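Local structure of flavodoxin (Fusobacterium nucleatum, 6OHK) at residues 16-21 against 53-58; 78-83 against 108-113. The protein binds flavin mononucleotide and probably serves as a low-potential electron donor to a number of redox enzymes. The protein carries 1 engineered substitution. All coordinates share one frame; numbering follows the deposited sequence.

Contact 1. Residues 16-21 against 53-58; sequences GTTVGI and ILVTPT. Engineered in segment 16-21: Gly16 (natural residue Lys). With FMN (flavin mononucleotide), chain B.
The phosphate-binding loop of the flavodoxin fold, an α/β/α sandwich around a largely parallel sheet, turns into helix 17-28 here, and Thr18 in the first turn rests on Val55 and Pro57 of the central strand 51-59. It is a worked example of how one threonine serves a protein core and a ligand at once. Thr18 holds OG1 beside its backbone N (chi1 -62°), which leaves CG2 anti to that N and packed against the strand; there the side chains of Thr18 and Val55 pass in opposite directions, Thr18 CG2 3.5 Å from Val55 CG1. The hydroxyl and the amide of Thr18 both grip one phosphate oxygen of FMN: Thr18 OG1 lies 2.7 Å from O1P, and Thr18 N donates to O1P over 2.9 Å at 158°. Thr17 repeats the pattern on the next oxygen, its N 2.9 Å and its OG1 2.8 Å from O3P. The phosphate thus sits at the helix N-terminus, where the helix dipole would be expected to help stabilise its charge; Thr15 and Leu14 of the preceding loop are also hydrogen-bonded to the cofactor. Gly16, an engineered residue, occupies the N-cap position, and its N is held by the hydroxyl of Thr13. Pro57 crosses Thr18 at about a right angle, Pro57 CD 3.4 Å from Thr18 OG1, so the hydroxyl that holds the phosphate is flanked by a proline ring. That ring also meets the cofactor, with Pro57 CB 3.3 Å from the ester oxygen O5'. One residue further on, the strand meets the ribityl chain instead: Thr58 N donates to FMN O2', which in turn donates to Thr58 O at 2.7 Å.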
loop_
_atom_site.group_PDB
_atom_site.type_symbol
_atom_site.label_atom_id
_atom_site.label_comp_id
_atom_site.label_asym_id
_atom_site.label_seq_id
_atom_site.Cartn_x
_atom_site.Cartn_y
_atom_site.Cartn_z
ATOM N N GLY A 16 12.015 -5.007 8.986
ATOM C CA GLY A 16 11.044 -4.877 10.045
ATOM C C GLY A 16 10.312 -3.573 10.117
ATOM O O GLY A 16 9.315 -3.492 10.843
ATOM N N THR A 17 10.716 -2.554 9.381
ATOM C CA THR A 17 10.053 -1.261 9.522
ATOM C C THR A 17 8.590 -1.375 9.137
ATOM O O THR A 17 7.704 -0.808 9.795
ATOM C CB THR A 17 10.726 -0.221 8.621
ATOM O OG1 THR A 17 12.145 -0.248 8.795
ATOM C CG2 THR A 17 10.218 1.167 8.942
ATOM N N THR A 18 8.314 -2.102 8.061
ATOM C CA THR A 18 6.950 -2.236 7.571
ATOM C C THR A 18 6.043 -2.883 8.610
ATOM O O THR A 18 4.839 -2.570 8.647
ATOM C CB THR A 18 6.960 -3.014 6.250
ATOM O OG1 THR A 18 7.703 -2.300 5.275
ATOM C CG2 THR A 18 5.577 -3.140 5.700
ATOM N N VAL A 19 6.560 -3.785 9.439
ATOM C CA VAL A 19 5.742 -4.421 10.472
ATOM C C VAL A 19 5.152 -3.373 11.390
ATOM O O VAL A 19 3.977 -3.454 11.787
ATOM C CB VAL A 19 6.585 -5.449 11.268
ATOM C CG1 VAL A 19 5.817 -6.002 12.482
ATOM C CG2 VAL A 19 7.049 -6.571 10.369
ATOM N N GLY A 20 5.959 -2.393 11.778
ATOM C CA GLY A 20 5.469 -1.354 12.635
ATOM C C GLY A 20 4.374 -0.551 11.984
ATOM O O GLY A 20 3.418 -0.153 12.645
ATOM N N ILE A 21 4.514 -0.268 10.686
ATOM C CA ILE A 21 3.478 0.446 9.954
ATOM C C ILE A 21 2.191 -0.366 9.939
ATOM O O ILE A 21 1.100 0.176 10.132
ATOM C CB ILE A 21 3.964 0.769 8.523
ATOM C CG1 ILE A 21 5.010 1.879 8.487
ATOM C CG2 ILE A 21 2.812 1.061 7.586
ATOM C CD1 ILE A 21 5.004 2.882 9.533
ATOM N N ILE A 53 -5.654 -3.594 1.658
ATOM C CA ILE A 53 -4.533 -2.678 1.870
ATOM C C ILE A 53 -3.260 -3.453 1.579
ATOM O O ILE A 53 -2.990 -4.469 2.236
ATOM C CB ILE A 53 -4.531 -2.141 3.306
ATOM C CG1 ILE A 53 -5.805 -1.350 3.592
ATOM C CG2 ILE A 53 -3.261 -1.307 3.563
ATOM C CD1 ILE A 53 -5.963 -0.933 5.051
ATOM N N LEU A 54 -2.502 -3.019 0.583
ATOM C CA LEU A 54 -1.276 -3.694 0.151
ATOM C C LEU A 54 -0.105 -2.791 0.474
ATOM O O LEU A 54 -0.110 -1.619 0.103
ATOM C CB LEU A 54 -1.308 -3.974 -1.356
ATOM C CG LEU A 54 -2.596 -4.585 -1.904
ATOM C CD1 LEU A 54 -2.415 -4.857 -3.394
ATOM C CD2 LEU A 54 -3.031 -5.849 -1.192
ATOM N N VAL A 55 0.871 -3.319 1.203
ATOM C CA VAL A 55 1.953 -2.534 1.800
ATOM C C VAL A 55 3.292 -3.105 1.365
ATOM O O VAL A 55 3.535 -4.307 1.484
ATOM C CB VAL A 55 1.859 -2.575 3.334
ATOM C CG1 VAL A 55 2.894 -1.641 3.946
ATOM C CG2 VAL A 55 0.451 -2.285 3.832
ATOM N N THR A 56 4.182 -2.247 0.891
ATOM C CA THR A 56 5.539 -2.693 0.578
ATOM C C THR A 56 6.572 -1.604 0.833
ATOM O O THR A 56 6.343 -0.448 0.485
ATOM C CB THR A 56 5.661 -3.194 -0.876
ATOM O OG1 THR A 56 6.951 -3.795 -1.079
ATOM C CG2 THR A 56 5.434 -2.076 -1.900
ATOM N N PRO A 57 7.728 -1.960 1.385
ATOM C CA PRO A 57 8.909 -1.107 1.248
ATOM C C PRO A 57 9.448 -1.184 -0.166
ATOM O O PRO A 57 9.053 -2.002 -0.981
ATOM C CB PRO A 57 9.874 -1.719 2.256
ATOM C CG PRO A 57 9.555 -3.208 2.189
ATOM C CD PRO A 57 8.047 -3.259 2.014
ATOM N N THR A 58 10.397 -0.319 -0.469
ATOM C CA THR A 58 10.990 -0.225 -1.800
ATOM C C THR A 58 12.451 -0.635 -1.719
ATOM O O THR A 58 13.177 -0.224 -0.807
ATOM C CB THR A 58 10.931 1.211 -2.267
ATOM O OG1 THR A 58 9.660 1.772 -1.933
ATOM C CG2 THR A 58 11.289 1.366 -3.724
HETATM N N1 FMN B . 13.507 3.510 -0.582
HETATM C C2 FMN B . 12.889 4.108 -1.691
HETATM O O2 FMN B . 12.044 4.930 -1.559
HETATM N N3 FMN B . 13.341 3.714 -2.998
HETATM C C4 FMN B . 14.330 2.801 -3.251
HETATM O O4 FMN B . 14.610 2.550 -4.405
HETATM C C4A FMN B . 14.953 2.227 -2.111
HETATM N N5 FMN B . 15.975 1.299 -2.303
HETATM C C5A FMN B . 16.599 0.815 -1.120
HETATM C C6 FMN B . 17.723 -0.020 -1.261
HETATM C C7 FMN B . 18.349 -0.528 -0.141
HETATM C C7M FMN B . 19.510 -1.490 -0.439
HETATM C C8 FMN B . 17.941 -0.137 1.126
HETATM C C8M FMN B . 18.632 -0.749 2.326
HETATM C C9 FMN B . 16.833 0.695 1.268
HETATM C C9A FMN B . 16.194 1.185 0.157
HETATM N N10 FMN B . 15.041 2.053 0.324
HETATM C C10 FMN B . 14.492 2.591 -0.820
HETATM C "C1'" FMN B . 14.570 2.430 1.655
HETATM C "C2'" FMN B . 13.710 1.299 2.294
HETATM O "O2'" FMN B . 12.575 0.978 1.509
HETATM C "C3'" FMN B . 13.204 1.782 3.665
HETATM O "O3'" FMN B . 14.329 1.875 4.517
HETATM C "C4'" FMN B . 12.114 0.940 4.326
HETATM O "O4'" FMN B . 11.676 1.621 5.497
HETATM C "C5'" FMN B . 12.583 -0.462 4.697
HETATM O "O5'" FMN B . 11.447 -1.196 5.124
HETATM P P FMN B . 11.625 -2.633 5.823
HETATM O O1P FMN B . 10.204 -3.042 6.135
HETATM O O2P FMN B . 12.312 -3.585 4.905
HETATM O O3P FMN B . 12.454 -2.412 7.095
#

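Contact 2. Residues 78-83 against 108-113; sequences IDFTGK and YDIVVK
A chi1 of -78° puts Phe80 CG beside its own backbone N and anti to the carbonyl carbon, and Val111 has CG1 anti to its own N (chi1 172°), which puts CG2 beside that N and lets this methyl settle over one face of the Phe80 ring. The pair joins the loop between helix 72-77 and strand 84-90 to the C-terminal turns of helix 103-113 in this α/β fold. It is a CH-pi contact: Val111 CG2 stands 4.2 Å from the Phe80 ring centroid, 25° off the normal, and is displaced toward the rim, with CE2 its closest ring atom at 3.9 Å. Ile110 adds a looser apolar touch, its CG2 4.4 Å from Phe80 CE1, and Leu75 of helix 72-77 meets both Phe80 and Ile110. At the base of the side chain, Phe80 CB comes within 3.8 Å of Val111 O. The loop that presents Phe80 is shaped by two turns. Phe80 to Lys83 form a type II β turn, with Gly82 at its third position and Lys83 N bonded to Phe80 O, while Asp79 makes an Asx turn: Asp79 OD1 accepts from Thr81 N at 3.1 Å, from above the carboxylate plane, and lies 2.7 Å from Thr81 OG1, which arrives on the syn side.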
loop_
_atom_site.group_PDB
_atom_site.type_symbol
_atom_site.label_atom_id
_atom_site.label_comp_id
_atom_site.label_asym_id
_atom_site.label_seq_id
_atom_site.Cartn_x
_atom_site.Cartn_y
_atom_site.Cartn_z
ATOM N N ILE A 78 -5.425 -12.822 -10.495
ATOM C CA ILE A 78 -6.612 -12.528 -9.710
ATOM C C ILE A 78 -7.481 -11.525 -10.448
ATOM O O ILE A 78 -6.984 -10.563 -11.041
ATOM C CB ILE A 78 -6.172 -11.981 -8.340
ATOM C CG1 ILE A 78 -5.390 -13.052 -7.589
ATOM C CG2 ILE A 78 -7.374 -11.474 -7.516
ATOM C CD1 ILE A 78 -4.787 -12.584 -6.271
ATOM N N ASP A 79 -8.791 -11.733 -10.385
ATOM C CA ASP A 79 -9.747 -10.779 -10.915
ATOM C C ASP A 79 -10.026 -9.753 -9.825
ATOM O O ASP A 79 -10.583 -10.095 -8.779
ATOM C CB ASP A 79 -11.037 -11.498 -11.300
ATOM C CG ASP A 79 -12.001 -10.607 -12.014
ATOM O OD1 ASP A 79 -11.727 -9.415 -12.190
ATOM O OD2 ASP A 79 -13.080 -11.114 -12.428
ATOM N N PHE A 80 -9.613 -8.511 -10.043
ATOM C CA PHE A 80 -9.811 -7.442 -9.066
ATOM C C PHE A 80 -11.111 -6.669 -9.270
ATOM O O PHE A 80 -11.365 -5.701 -8.551
ATOM C CB PHE A 80 -8.613 -6.468 -9.065
ATOM C CG PHE A 80 -7.409 -6.975 -8.331
ATOM C CD1 PHE A 80 -6.528 -7.860 -8.931
ATOM C CD2 PHE A 80 -7.151 -6.561 -7.028
ATOM C CE1 PHE A 80 -5.402 -8.318 -8.242
ATOM C CE2 PHE A 80 -6.055 -7.043 -6.341
ATOM C CZ PHE A 80 -5.183 -7.901 -6.950
ATOM N N THR A 81 -11.975 -7.117 -10.190
ATOM C CA THR A 81 -13.272 -6.469 -10.393
ATOM C C THR A 81 -14.013 -6.388 -9.078
ATOM O O THR A 81 -14.103 -7.373 -8.361
ATOM C CB THR A 81 -14.096 -7.257 -11.412
ATOM O OG1 THR A 81 -13.368 -7.299 -12.637
ATOM C CG2 THR A 81 -15.440 -6.573 -11.649
ATOM N N GLY A 82 -14.521 -5.215 -8.748
ATOM C CA GLY A 82 -15.270 -5.037 -7.528
ATOM C C GLY A 82 -14.435 -4.828 -6.284
ATOM O O GLY A 82 -15.002 -4.502 -5.233
ATOM N N LYS A 83 -13.119 -4.986 -6.364
ATOM C CA LYS A 83 -12.248 -4.777 -5.222
ATOM C C LYS A 83 -11.831 -3.332 -5.116
ATOM O O LYS A 83 -11.698 -2.620 -6.110
ATOM C CB LYS A 83 -11.035 -5.695 -5.271
ATOM C CG LYS A 83 -11.389 -7.179 -5.345
ATOM C CD LYS A 83 -10.126 -8.001 -5.079
ATOM C CE LYS A 83 -10.317 -9.496 -5.331
ATOM N NZ LYS A 83 -11.412 -10.072 -4.499
ATOM N N TYR A 108 -0.074 -1.146 -8.238
ATOM C CA TYR A 108 -1.101 -0.307 -8.859
ATOM C C TYR A 108 -1.444 -0.796 -10.252
ATOM O O TYR A 108 -2.616 -0.938 -10.611
ATOM C CB TYR A 108 -0.576 1.123 -8.949
ATOM C CG TYR A 108 -1.538 2.107 -9.587
ATOM C CD1 TYR A 108 -1.552 2.351 -10.946
ATOM C CD2 TYR A 108 -2.442 2.794 -8.806
ATOM C CE1 TYR A 108 -2.460 3.274 -11.502
ATOM C CE2 TYR A 108 -3.326 3.694 -9.333
ATOM C CZ TYR A 108 -3.331 3.937 -10.676
ATOM O OH TYR A 108 -4.243 4.874 -11.179
ATOM N N ASP A 109 -0.423 -1.018 -11.072
ATOM C CA ASP A 109 -0.702 -1.313 -12.475
ATOM C C ASP A 109 -1.466 -2.615 -12.612
ATOM O O ASP A 109 -2.349 -2.727 -13.473
ATOM C CB ASP A 109 0.601 -1.389 -13.254
ATOM C CG ASP A 109 1.201 -0.008 -13.577
ATOM O OD1 ASP A 109 0.556 1.022 -13.385
ATOM O OD2 ASP A 109 2.366 0.000 -14.046
ATOM N N ILE A 110 -1.170 -3.591 -11.754
ATOM C CA ILE A 110 -1.884 -4.864 -11.804
ATOM C C ILE A 110 -3.316 -4.718 -11.326
ATOM O O ILE A 110 -4.246 -5.226 -11.967
ATOM C CB ILE A 110 -1.124 -5.937 -11.006
ATOM C CG1 ILE A 110 0.175 -6.276 -11.724
ATOM C CG2 ILE A 110 -1.996 -7.169 -10.816
ATOM C CD1 ILE A 110 1.201 -7.031 -10.922
ATOM N N VAL A 111 -3.542 -4.038 -10.197
ATOM C CA VAL A 111 -4.892 -3.860 -9.692
ATOM C C VAL A 111 -5.759 -3.208 -10.751
ATOM O O VAL A 111 -6.883 -3.642 -11.013
ATOM C CB VAL A 111 -4.866 -3.032 -8.386
ATOM C CG1 VAL A 111 -6.270 -2.681 -7.965
ATOM C CG2 VAL A 111 -4.158 -3.804 -7.309
ATOM N N VAL A 112 -5.252 -2.149 -11.377
ATOM C CA VAL A 112 -6.069 -1.408 -12.332
ATOM C C VAL A 112 -6.312 -2.247 -13.585
ATOM O O VAL A 112 -7.440 -2.306 -14.104
ATOM C CB VAL A 112 -5.447 -0.036 -12.644
ATOM C CG1 VAL A 112 -6.172 0.650 -13.781
ATOM C CG2 VAL A 112 -5.484 0.846 -11.390
ATOM N N LYS A 113 -5.288 -2.906 -14.091
ATOM C CA LYS A 113 -5.455 -3.714 -15.303
ATOM C C LYS A 113 -6.446 -4.841 -15.093
ATOM O O LYS A 113 -7.139 -5.239 -16.051
ATOM C CB LYS A 113 -4.096 -4.275 -15.730
ATOM C CG LYS A 113 -4.091 -5.314 -16.837
ATOM C CD LYS A 113 -2.657 -5.800 -17.087
ATOM C CE LYS A 113 -2.590 -6.790 -18.234
ATOM N NZ LYS A 113 -1.170 -7.092 -18.602
#

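Both contacts bury the residues that touch, yet contact 1 lies nearer the middle of the chain, its centre about 8 Å from the chain's centre against about 14 Å for contact 2, and the two fall on opposite sides of that centre, with about 20 Å between the centres of the two contacts. They have no helix or strand in common; strand 84-90 borders both, through Leu90 beside Thr18 and Val85 beside Val111. At the ligand-binding end of the sheet, 16-21 and 53-58 combine apolar packing with hydrogen bonds to FMN. Away from the cofactor, 78-83 and 108-113 meet without a hydrogen bond between them, mainly through apolar side chains, while 78-83 makes hydrogen bonds within its own turns and to residues such as Lys114 and Lys117.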